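PDB 4AWT: SYE1 from Shewanella oneidensis, which binds FMN and probably works as an Old Yellow Enzyme-type oxidoreductase that acts on CH-CH groups with NAD or NADP as partner. Local coordinates for residues K17-M22 with A316-F321; S121-A126 with P148-K153; I188-D193 with N241-A246. The protein carries 1 engineered substitution. One frame throughout, in Å; residues are numbered along the deposited sequence.

Overall arrangement
Near the N terminus, strand 20-22 pairs with strand 318-320, nearly 300 residues later; interaction 1 joins the two and closes the eight-stranded barrel, so its loop spans most of the chain. Interactions 2 and 3 both fall within that loop, one after the other and without crossing. Interaction 2 closes a short loop between 121-126 and 148-153, in the excursion that leads from the third barrel strand to helix 153-172. Interaction 3 then ties helix 187-192 to the loop that follows strand 230-234. Interactions 2 and 3 touch, their centres 12 Å apart, whereas interaction 1 lies about 25 Å and 17 Å from them between nearest atoms.

Interaction 1: residues K17-M22 with A316-F321; sequences KNRIVM and ADMIGF
R19 O receives the amide of I319 (N to O 2.9 Å), I319 O receives V21 N, and V21 O receives F321 N, so the bonds pass back and forth between two parallel strands. Close CA-H...O contacts lie between them, as from G320 CA to V21 O (3.2 Å). On one side V21 and M318 cross at about a right angle. The M318 chain bends at its last torsion (chi3 79°), which brings CE to 3.6 Å from V21 CG2 and equally near N18 O. The I20 methyl CG2 meets the F321 ring at CD1 (4.0 Å). This pairing of first and last strands, 20-22 and 318-320, seals the TIM barrel, and F321 at its end touches the FMN. In the conformer described, one of two, R19 turns at chi2 (-54°) and lays its guanidinium edge against D317 O, NH1 in the carbonyl plane on a lone pair (2.9 Å). A water 2.7 Å from D317 OD1 joins it to the same NH1; these NH1 bonds may not hold in the other conformer. Further out, D317 OD2 is held by a salt bridge to R289, and N18 OD1 accepts from I20 N (2.9 Å) in an Asx turn.

Interaction 2: residues S121-A126 with P148-K153; sequences SSTLKA and PRAMTK
L124 O sits against the P148 ring, 3.3 Å from CG, and also accepts a hydrogen bond from R106 NH1. The contact belongs to the excursion between the third strand of the TIM barrel and helix 153-172. There strand 119-120 pairs in parallel with strand 149-150, and segment 121-126 then swings back over its neighbour, so that the touching parts of the two segments run almost exactly counter to each other (174°).

P148 is the main side chain of the contact. Its CG approaches two carbonyl oxygens from directions roughly at right angles, since besides L124 O it has S122 O at 3.5 Å, while the neighbouring ring carbon CD is turned to the L124 carbonyl as well. These are van der Waals approaches of CH groups to oxygen, and they seat the ring in the bend of 122-124. The backbone of P148 adds a CA-H...O contact, its O lying 3.5 Å from T123 CA with an angle of 140° at the hydrogen.

The T123 methyl CG2 touches the other backbone. With OG1 placed between the backbone N and the carbonyl carbon (chi1 61°), CG2 comes close to P148 O and A150 N, the latter 3.8 Å from it. A150 fills the other end: its CB approaches S121 O at 3.6 Å and rests on S122 CA at 4.0 Å.

Polar ties from outside hold both segments. R199 NH1 donates to S121 O and to M151 O, bridging the two chains, and S122 OG is hydrogen-bonded to N198 N. Helix 187-192 lies against the same region, where M151 SD packs on F191 CE1.

Interaction 3: residues I188-D193 with N241-A246; sequences INQFID and NGTVDA. With BOG (octyl beta-D-glucopyranoside), chain D.
D193 and T243 meet with their side chains crossing at about a right angle, the carboxylate oxygen OD2 of D193 lying 3.2 Å from T243 CB. The pair joins the loops after the fourth and fifth strands of the TIM barrel: D193 is the first residue beyond helix 187-192, and T243 belongs to the loop that follows strand 230-234. T243 reaches toward the helix, and its chi1 of 55° leaves CG2 anti to the carbonyl carbon and against Q190 CG (4.0 Å), the two side chains again crossing nearly square. N189 meets T243 obliquely; its OD1, which accepts from G185 N, also takes a bond from a water that lies 3.2 Å from T243 OG1.

D193 and D245 cross obliquely with their carboxylate planes 29° apart, D193 OD1 resting 3.6 Å from D245 CB. The like charges are probably eased by separate partners: D193 OD1 bonds Y252 OH, D245 OD1 accepts from S194 N, and D245 OD2 bonds T251 OG1, Y252 and T251 both lying on helix 248-261. Replacing D193 by an alanine would probably leave the Y252 hydroxyl without this acceptor and open a gap beside T243 CB. At the start of 241-246, N241 ND2 donates to O6 of the bound octyl glucoside at 3.1 Å, with an angle of 146° at the hydrogen.

Interaction 1: residues K17-M22 with A316-F321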
loop_
_atom_site.group_PDB
_atom_site.type_symbol
_atom_site.label_atom_id
_atom_site.label_comp_id
_atom_site.label_asym_id
_atom_site.label_seq_id
_atom_site.Cartn_x
_atom_site.Cartn_y
_atom_site.Cartn_z
ATOM N N LYS A 17 8.018 17.866 4.369
ATOM C CA LYS A 17 9.219 18.256 5.030
ATOM C C LYS A 17 10.502 17.674 4.445
ATOM O O LYS A 17 11.552 18.295 4.521
ATOM C CB LYS A 17 9.121 17.805 6.503
ATOM C CG LYS A 17 8.129 18.744 7.201
ATOM C CD LYS A 17 8.273 18.881 8.657
ATOM C CE LYS A 17 7.125 19.713 9.258
ATOM N NZ LYS A 17 7.031 19.447 10.711
ATOM N N ASN A 18 10.419 16.466 3.903
ATOM C CA ASN A 18 11.563 15.762 3.392
ATOM C C ASN A 18 11.053 14.711 2.395
ATOM O O ASN A 18 9.848 14.625 2.144
ATOM C CB ASN A 18 12.428 15.182 4.506
ATOM C CG ASN A 18 11.655 14.186 5.354
ATOM O OD1 ASN A 18 11.062 13.254 4.815
ATOM N ND2 ASN A 18 11.690 14.359 6.658
ATOM N N ARG A 19 11.990 13.940 1.837
ATOM C CA ARG A 19 11.734 12.971 0.793
ATOM C C ARG A 19 11.516 11.566 1.324
ATOM O O ARG A 19 11.493 10.610 0.527
ATOM C CB ARG A 19 12.875 12.925 -0.234
ATOM C CG ARG A 19 13.227 14.250 -0.839
ATOM C CD ARG A 19 12.071 14.966 -1.463
ATOM N NE ARG A 19 12.489 16.166 -2.204
ATOM C CZ ARG A 19 12.903 16.172 -3.441
ATOM N NH1 ARG A 19 13.022 15.062 -4.140
ATOM N NH2 ARG A 19 13.251 17.320 -4.017
ATOM N N ILE A 20 11.397 11.415 2.638
ATOM C CA ILE A 20 11.286 10.106 3.273
ATOM C C ILE A 20 9.805 9.751 3.446
ATOM O O ILE A 20 9.025 10.533 3.987
ATOM C CB ILE A 20 12.011 10.113 4.628
ATOM C CG1 ILE A 20 13.496 10.367 4.400
ATOM C CG2 ILE A 20 11.728 8.843 5.402
ATOM C CD1 ILE A 20 14.239 10.748 5.664
ATOM N N VAL A 21 9.474 8.521 3.043
ATOM C CA VAL A 21 8.141 7.988 3.196
ATOM C C VAL A 21 8.161 6.821 4.184
ATOM O O VAL A 21 9.017 5.948 4.135
ATOM C CB VAL A 21 7.596 7.529 1.824
ATOM C CG1 VAL A 21 6.220 6.912 1.951
ATOM C CG2 VAL A 21 7.599 8.704 0.861
ATOM N N MET A 22 7.152 6.801 5.069
ATOM C CA MET A 22 6.805 5.597 5.793
ATOM C C MET A 22 5.785 4.874 4.925
ATOM O O MET A 22 4.651 5.355 4.778
ATOM C CB MET A 22 6.212 5.913 7.168
ATOM C CG MET A 22 5.806 4.664 7.916
ATOM S SD MET A 22 5.076 5.104 9.498
ATOM C CE MET A 22 4.513 3.498 10.044
ATOM N N ALA A 316 13.921 8.741 -8.672
ATOM C CA ALA A 316 12.887 8.819 -7.670
ATOM C C ALA A 316 12.849 10.231 -7.115
ATOM O O ALA A 316 13.888 10.886 -7.026
ATOM C CB ALA A 316 13.191 7.861 -6.512
ATOM N N ASP A 317 11.670 10.634 -6.645
ATOM C CA ASP A 317 11.543 11.851 -5.886
ATOM C C ASP A 317 11.512 11.614 -4.379
ATOM O O ASP A 317 11.959 12.468 -3.606
ATOM C CB ASP A 317 10.278 12.594 -6.314
ATOM C CG ASP A 317 10.272 12.892 -7.760
ATOM O OD1 ASP A 317 11.252 13.522 -8.249
ATOM O OD2 ASP A 317 9.314 12.476 -8.470
ATOM N N MET A 318 10.949 10.493 -3.960
ATOM C CA MET A 318 10.831 10.126 -2.565
ATOM C C MET A 318 11.168 8.655 -2.416
ATOM O O MET A 318 10.990 7.881 -3.358
ATOM C CB MET A 318 9.461 10.399 -2.003
ATOM C CG MET A 318 8.950 11.814 -2.167
ATOM S SD MET A 318 7.364 12.113 -1.388
ATOM C CE MET A 318 7.877 12.301 0.315
ATOM N N ILE A 319 11.592 8.274 -1.214
ATOM C CA ILE A 319 11.981 6.915 -0.934
ATOM C C ILE A 319 11.291 6.463 0.353
ATOM O O ILE A 319 11.362 7.145 1.371
ATOM C CB ILE A 319 13.511 6.758 -0.828
ATOM C CG1 ILE A 319 14.196 7.131 -2.131
ATOM C CG2 ILE A 319 13.878 5.350 -0.368
ATOM C CD1 ILE A 319 13.973 6.165 -3.276
ATOM N N GLY A 320 10.646 5.289 0.273
ATOM C CA GLY A 320 10.076 4.687 1.434
ATOM C C GLY A 320 11.021 3.679 2.065
ATOM O O GLY A 320 11.756 2.975 1.383
ATOM N N PHE A 321 10.935 3.606 3.401
ATOM C CA PHE A 321 11.703 2.666 4.222
ATOM C C PHE A 321 10.705 1.922 5.072
ATOM O O PHE A 321 10.046 2.551 5.922
ATOM C CB PHE A 321 12.705 3.391 5.122
ATOM C CG PHE A 321 13.687 4.254 4.372
ATOM C CD1 PHE A 321 13.353 5.527 3.974
ATOM C CD2 PHE A 321 14.948 3.796 4.060
ATOM C CE1 PHE A 321 14.233 6.335 3.301
ATOM C CE2 PHE A 321 15.837 4.615 3.389
ATOM C CZ PHE A 321 15.481 5.890 3.038
HETATM O O HOH W 1 13.198 14.950 -7.096
#

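Interaction 2: residues S121-A126 with P148-K153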
loop_
_atom_site.group_PDB
_atom_site.type_symbol
_atom_site.label_atom_id
_atom_site.label_comp_id
_atom_site.label_asym_id
_atom_site.label_seq_id
_atom_site.Cartn_x
_atom_site.Cartn_y
_atom_site.Cartn_z
ATOM N N SER A 121 -9.840 -11.736 -10.701
ATOM C CA SER A 121 -10.107 -11.634 -12.140
ATOM C C SER A 121 -10.609 -12.981 -12.669
ATOM O O SER A 121 -11.493 -13.021 -13.519
ATOM C CB SER A 121 -8.853 -11.193 -12.840
ATOM O OG SER A 121 -7.801 -12.120 -12.506
ATOM N N SER A 122 -10.005 -14.055 -12.208
ATOM C CA SER A 122 -10.135 -15.393 -12.687
ATOM C C SER A 122 -10.354 -16.363 -11.581
ATOM O O SER A 122 -10.368 -15.996 -10.402
ATOM C CB SER A 122 -8.825 -15.745 -13.434
ATOM O OG SER A 122 -8.807 -14.792 -14.528
ATOM N N THR A 123 -10.439 -17.644 -11.874
ATOM C CA THR A 123 -10.529 -18.686 -10.853
ATOM C C THR A 123 -9.185 -19.281 -10.494
ATOM O O THR A 123 -9.058 -20.405 -10.043
ATOM C CB THR A 123 -11.506 -19.820 -11.255
ATOM O OG1 THR A 123 -11.020 -20.418 -12.438
ATOM C CG2 THR A 123 -12.882 -19.223 -11.441
ATOM N N LEU A 124 -8.092 -18.573 -10.649
ATOM C CA LEU A 124 -6.743 -19.065 -10.415
ATOM C C LEU A 124 -6.403 -18.797 -8.965
ATOM O O LEU A 124 -6.421 -17.663 -8.505
ATOM C CB LEU A 124 -5.751 -18.338 -11.326
ATOM C CG LEU A 124 -5.875 -18.603 -12.833
ATOM C CD1 LEU A 124 -5.022 -17.600 -13.584
ATOM C CD2 LEU A 124 -5.491 -20.028 -13.138
ATOM N N LYS A 125 -6.049 -19.831 -8.236
ATOM C CA LYS A 125 -5.468 -19.698 -6.901
ATOM C C LYS A 125 -4.079 -19.110 -6.980
ATOM O O LYS A 125 -3.276 -19.423 -7.861
ATOM C CB LYS A 125 -5.397 -21.096 -6.309
ATOM C CG LYS A 125 -4.880 -21.130 -4.897
ATOM C CD LYS A 125 -4.702 -22.550 -4.415
ATOM C CE LYS A 125 -4.084 -22.597 -3.042
ATOM N NZ LYS A 125 -4.127 -23.991 -2.513
ATOM N N ALA A 126 -3.770 -18.218 -6.011
ATOM C CA ALA A 126 -2.375 -17.758 -5.890
ATOM C C ALA A 126 -1.523 -18.915 -5.394
ATOM O O ALA A 126 -1.800 -19.470 -4.317
ATOM C CB ALA A 126 -2.285 -16.610 -4.937
ATOM N N PRO A 148 -10.288 -18.625 -5.742
ATOM C CA PRO A 148 -11.283 -17.582 -5.884
ATOM C C PRO A 148 -12.335 -17.916 -6.949
ATOM O O PRO A 148 -12.129 -18.806 -7.778
ATOM C CB PRO A 148 -10.455 -16.390 -6.350
ATOM C CG PRO A 148 -9.395 -17.027 -7.211
ATOM C CD PRO A 148 -9.049 -18.309 -6.464
ATOM N N ARG A 149 -13.394 -17.140 -6.927
ATOM C CA ARG A 149 -14.344 -17.081 -8.036
ATOM C C ARG A 149 -14.051 -15.857 -8.886
ATOM O O ARG A 149 -13.534 -14.841 -8.379
ATOM C CB ARG A 149 -15.796 -17.101 -7.545
ATOM C CG ARG A 149 -16.178 -15.897 -6.720
ATOM C CD ARG A 149 -17.634 -15.990 -6.276
ATOM N NE ARG A 149 -18.085 -14.805 -5.578
ATOM C CZ ARG A 149 -18.402 -13.664 -6.175
ATOM N NH1 ARG A 149 -18.424 -13.548 -7.468
ATOM N NH2 ARG A 149 -18.707 -12.642 -5.410
ATOM N N ALA A 150 -14.343 -15.926 -10.188
ATOM C CA ALA A 150 -14.121 -14.828 -11.083
ATOM C C ALA A 150 -15.165 -13.738 -10.914
ATOM O O ALA A 150 -16.346 -14.024 -10.887
ATOM C CB ALA A 150 -14.095 -15.323 -12.514
ATOM N N MET A 151 -14.766 -12.502 -10.865
ATOM C CA MET A 151 -15.698 -11.405 -10.726
ATOM C C MET A 151 -16.607 -11.321 -11.934
ATOM O O MET A 151 -16.177 -11.387 -13.070
ATOM C CB MET A 151 -14.932 -10.070 -10.570
ATOM C CG MET A 151 -14.296 -9.974 -9.222
ATOM S SD MET A 151 -13.215 -8.542 -9.026
ATOM C CE MET A 151 -14.396 -7.252 -8.891
ATOM N N THR A 152 -17.888 -11.020 -11.663
ATOM C CA THR A 152 -18.807 -10.627 -12.721
ATOM C C THR A 152 -18.742 -9.135 -12.959
ATOM O O THR A 152 -18.126 -8.385 -12.205
ATOM C CB THR A 152 -20.233 -10.999 -12.310
ATOM O OG1 THR A 152 -20.562 -10.212 -11.210
ATOM C CG2 THR A 152 -20.351 -12.453 -11.980
ATOM N N LYS A 153 -19.404 -8.685 -14.007
ATOM C CA LYS A 153 -19.566 -7.268 -14.251
ATOM C C LYS A 153 -20.141 -6.553 -13.059
ATOM O O LYS A 153 -19.710 -5.436 -12.717
ATOM C CB LYS A 153 -20.499 -7.183 -15.472
ATOM C CG LYS A 153 -20.935 -5.804 -15.843
ATOM C CD LYS A 153 -21.840 -5.736 -17.060
ATOM C CE LYS A 153 -22.449 -4.368 -17.296
ATOM N NZ LYS A 153 -23.005 -4.258 -18.629
#

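Interaction 3: residues I188-D193 with N241-A246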
loop_
_atom_site.group_PDB
_atom_site.type_symbol
_atom_site.label_atom_id
_atom_site.label_comp_id
_atom_site.label_asym_id
_atom_site.label_seq_id
_atom_site.Cartn_x
_atom_site.Cartn_y
_atom_site.Cartn_z
ATOM N N ILE A 188 -6.342 -5.635 -7.829
ATOM C CA ILE A 188 -6.102 -4.949 -9.098
ATOM C C ILE A 188 -4.932 -5.588 -9.836
ATOM O O ILE A 188 -4.948 -5.737 -11.066
ATOM C CB ILE A 188 -5.965 -3.438 -8.904
ATOM C CG1 ILE A 188 -7.271 -2.880 -8.278
ATOM C CG2 ILE A 188 -5.638 -2.744 -10.214
ATOM C CD1 ILE A 188 -7.187 -1.477 -7.895
ATOM N N ASN A 189 -3.898 -5.974 -9.081
ATOM C CA ASN A 189 -2.753 -6.637 -9.670
ATOM C C ASN A 189 -3.120 -7.963 -10.311
ATOM O O ASN A 189 -2.464 -8.370 -11.292
ATOM C CB ASN A 189 -1.690 -6.729 -8.577
ATOM C CG ASN A 189 -0.267 -7.018 -8.970
ATOM O OD1 ASN A 189 0.607 -6.892 -8.097
ATOM N ND2 ASN A 189 0.002 -7.329 -10.219
ATOM N N GLN A 190 -4.144 -8.648 -9.801
ATOM C CA GLN A 190 -4.647 -9.881 -10.384
ATOM C C GLN A 190 -5.322 -9.651 -11.754
ATOM O O GLN A 190 -5.446 -10.613 -12.498
ATOM C CB GLN A 190 -5.637 -10.552 -9.429
ATOM C CG GLN A 190 -4.971 -11.079 -8.161
ATOM C CD GLN A 190 -5.864 -11.161 -6.965
ATOM O OE1 GLN A 190 -7.071 -11.497 -7.062
ATOM N NE2 GLN A 190 -5.349 -10.858 -5.800
ATOM N N PHE A 191 -5.727 -8.432 -12.046
ATOM C CA PHE A 191 -6.160 -8.052 -13.384
ATOM C C PHE A 191 -4.998 -7.620 -14.277
ATOM O O PHE A 191 -4.968 -7.942 -15.455
ATOM C CB PHE A 191 -7.200 -6.926 -13.367
ATOM C CG PHE A 191 -8.588 -7.347 -12.951
ATOM C CD1 PHE A 191 -8.913 -7.563 -11.613
ATOM C CD2 PHE A 191 -9.572 -7.567 -13.903
ATOM C CE1 PHE A 191 -10.184 -7.926 -11.243
ATOM C CE2 PHE A 191 -10.837 -7.947 -13.539
ATOM C CZ PHE A 191 -11.143 -8.117 -12.214
ATOM N N ILE A 192 -4.057 -6.851 -13.727
ATOM C CA ILE A 192 -2.974 -6.286 -14.543
ATOM C C ILE A 192 -2.095 -7.358 -15.136
ATOM O O ILE A 192 -1.709 -7.291 -16.307
ATOM C CB ILE A 192 -2.123 -5.306 -13.711
ATOM C CG1 ILE A 192 -2.918 -4.097 -13.265
ATOM C CG2 ILE A 192 -0.875 -4.885 -14.501
ATOM C CD1 ILE A 192 -2.212 -3.202 -12.253
ATOM N N ASP A 193 -1.671 -8.312 -14.315
ATOM C CA ASP A 193 -0.617 -9.249 -14.690
ATOM C C ASP A 193 -1.191 -10.405 -15.504
ATOM O O ASP A 193 -2.118 -11.098 -15.105
ATOM C CB ASP A 193 0.110 -9.746 -13.474
ATOM C CG ASP A 193 1.070 -8.752 -12.813
ATOM O OD1 ASP A 193 1.198 -7.643 -13.360
ATOM O OD2 ASP A 193 1.650 -9.140 -11.781
ATOM N N ASN A 241 3.432 -12.837 -4.178
ATOM C CA ASN A 241 2.059 -13.194 -3.876
ATOM C C ASN A 241 1.291 -13.773 -5.045
ATOM O O ASN A 241 0.081 -13.951 -4.969
ATOM C CB ASN A 241 1.328 -12.013 -3.237
ATOM C CG ASN A 241 1.847 -11.752 -1.873
ATOM O OD1 ASN A 241 2.411 -12.648 -1.222
ATOM N ND2 ASN A 241 1.660 -10.520 -1.439
ATOM N N GLY A 242 1.991 -14.158 -6.099
ATOM C CA GLY A 242 1.438 -15.010 -7.107
ATOM C C GLY A 242 1.057 -14.397 -8.414
ATOM O O GLY A 242 0.536 -15.142 -9.262
ATOM N N THR A 243 1.301 -13.118 -8.637
ATOM C CA THR A 243 1.008 -12.468 -9.883
ATOM C C THR A 243 2.293 -12.270 -10.684
ATOM O O THR A 243 3.237 -11.615 -10.195
ATOM C CB THR A 243 0.295 -11.123 -9.682
ATOM O OG1 THR A 243 1.012 -10.252 -8.824
ATOM C CG2 THR A 243 -1.082 -11.311 -9.088
ATOM N N VAL A 244 2.262 -12.803 -11.913
ATOM C CA VAL A 244 3.355 -12.706 -12.869
ATOM C C VAL A 244 2.829 -12.107 -14.153
ATOM O O VAL A 244 1.776 -12.587 -14.630
ATOM C CB VAL A 244 3.927 -14.131 -13.165
ATOM C CG1 VAL A 244 5.069 -14.054 -14.168
ATOM C CG2 VAL A 244 4.395 -14.785 -11.871
ATOM N N ASP A 245 3.513 -11.132 -14.724
ATOM C CA ASP A 245 3.170 -10.603 -16.021
ATOM C C ASP A 245 4.219 -11.059 -17.044
ATOM O O ASP A 245 5.404 -11.115 -16.737
ATOM C CB ASP A 245 3.118 -9.100 -16.030
ATOM C CG ASP A 245 2.636 -8.539 -17.316
ATOM O OD1 ASP A 245 1.509 -8.958 -17.755
ATOM O OD2 ASP A 245 3.335 -7.740 -17.931
ATOM N N ALA A 246 3.829 -11.378 -18.223
ATOM C CA ALA A 246 4.719 -11.893 -19.273
ATOM C C ALA A 246 5.616 -10.810 -19.849
ATOM O O ALA A 246 6.750 -11.113 -20.266
ATOM C CB ALA A 246 3.948 -12.544 -20.395
HETATM C C1 BOG D . 2.299 -10.005 4.503
HETATM O O1 BOG D . 3.171 -10.678 5.369
HETATM C C2 BOG D . 1.634 -8.837 5.159
HETATM O O2 BOG D . 0.782 -9.243 6.209
HETATM C C3 BOG D . 0.763 -8.030 4.183
HETATM O O3 BOG D . 0.352 -6.828 4.772
HETATM C C4 BOG D . 1.641 -7.647 2.983
HETATM O O4 BOG D . 0.853 -6.985 2.051
HETATM C C5 BOG D . 2.335 -8.856 2.368
HETATM O O5 BOG D . 3.095 -9.449 3.403
HETATM C C6 BOG D . 3.232 -8.472 1.218
HETATM O O6 BOG D . 3.729 -9.692 0.697
HETATM C "C1'" BOG D . 3.384 -12.034 5.056
HETATM C "C2'" BOG D . 4.187 -12.819 6.090
HETATM C "C3'" BOG D . 5.430 -12.125 6.558
HETATM C "C4'" BOG D . 6.532 -12.891 7.280
HETATM C "C5'" BOG D . 6.710 -12.256 8.662
HETATM C "C6'" BOG D . 6.230 -13.210 9.758
HETATM C "C7'" BOG D . 6.387 -12.547 11.138
HETATM C "C8'" BOG D . 6.445 -13.688 12.147
HETATM O O HOH W 2 3.007 -7.743 -8.755
#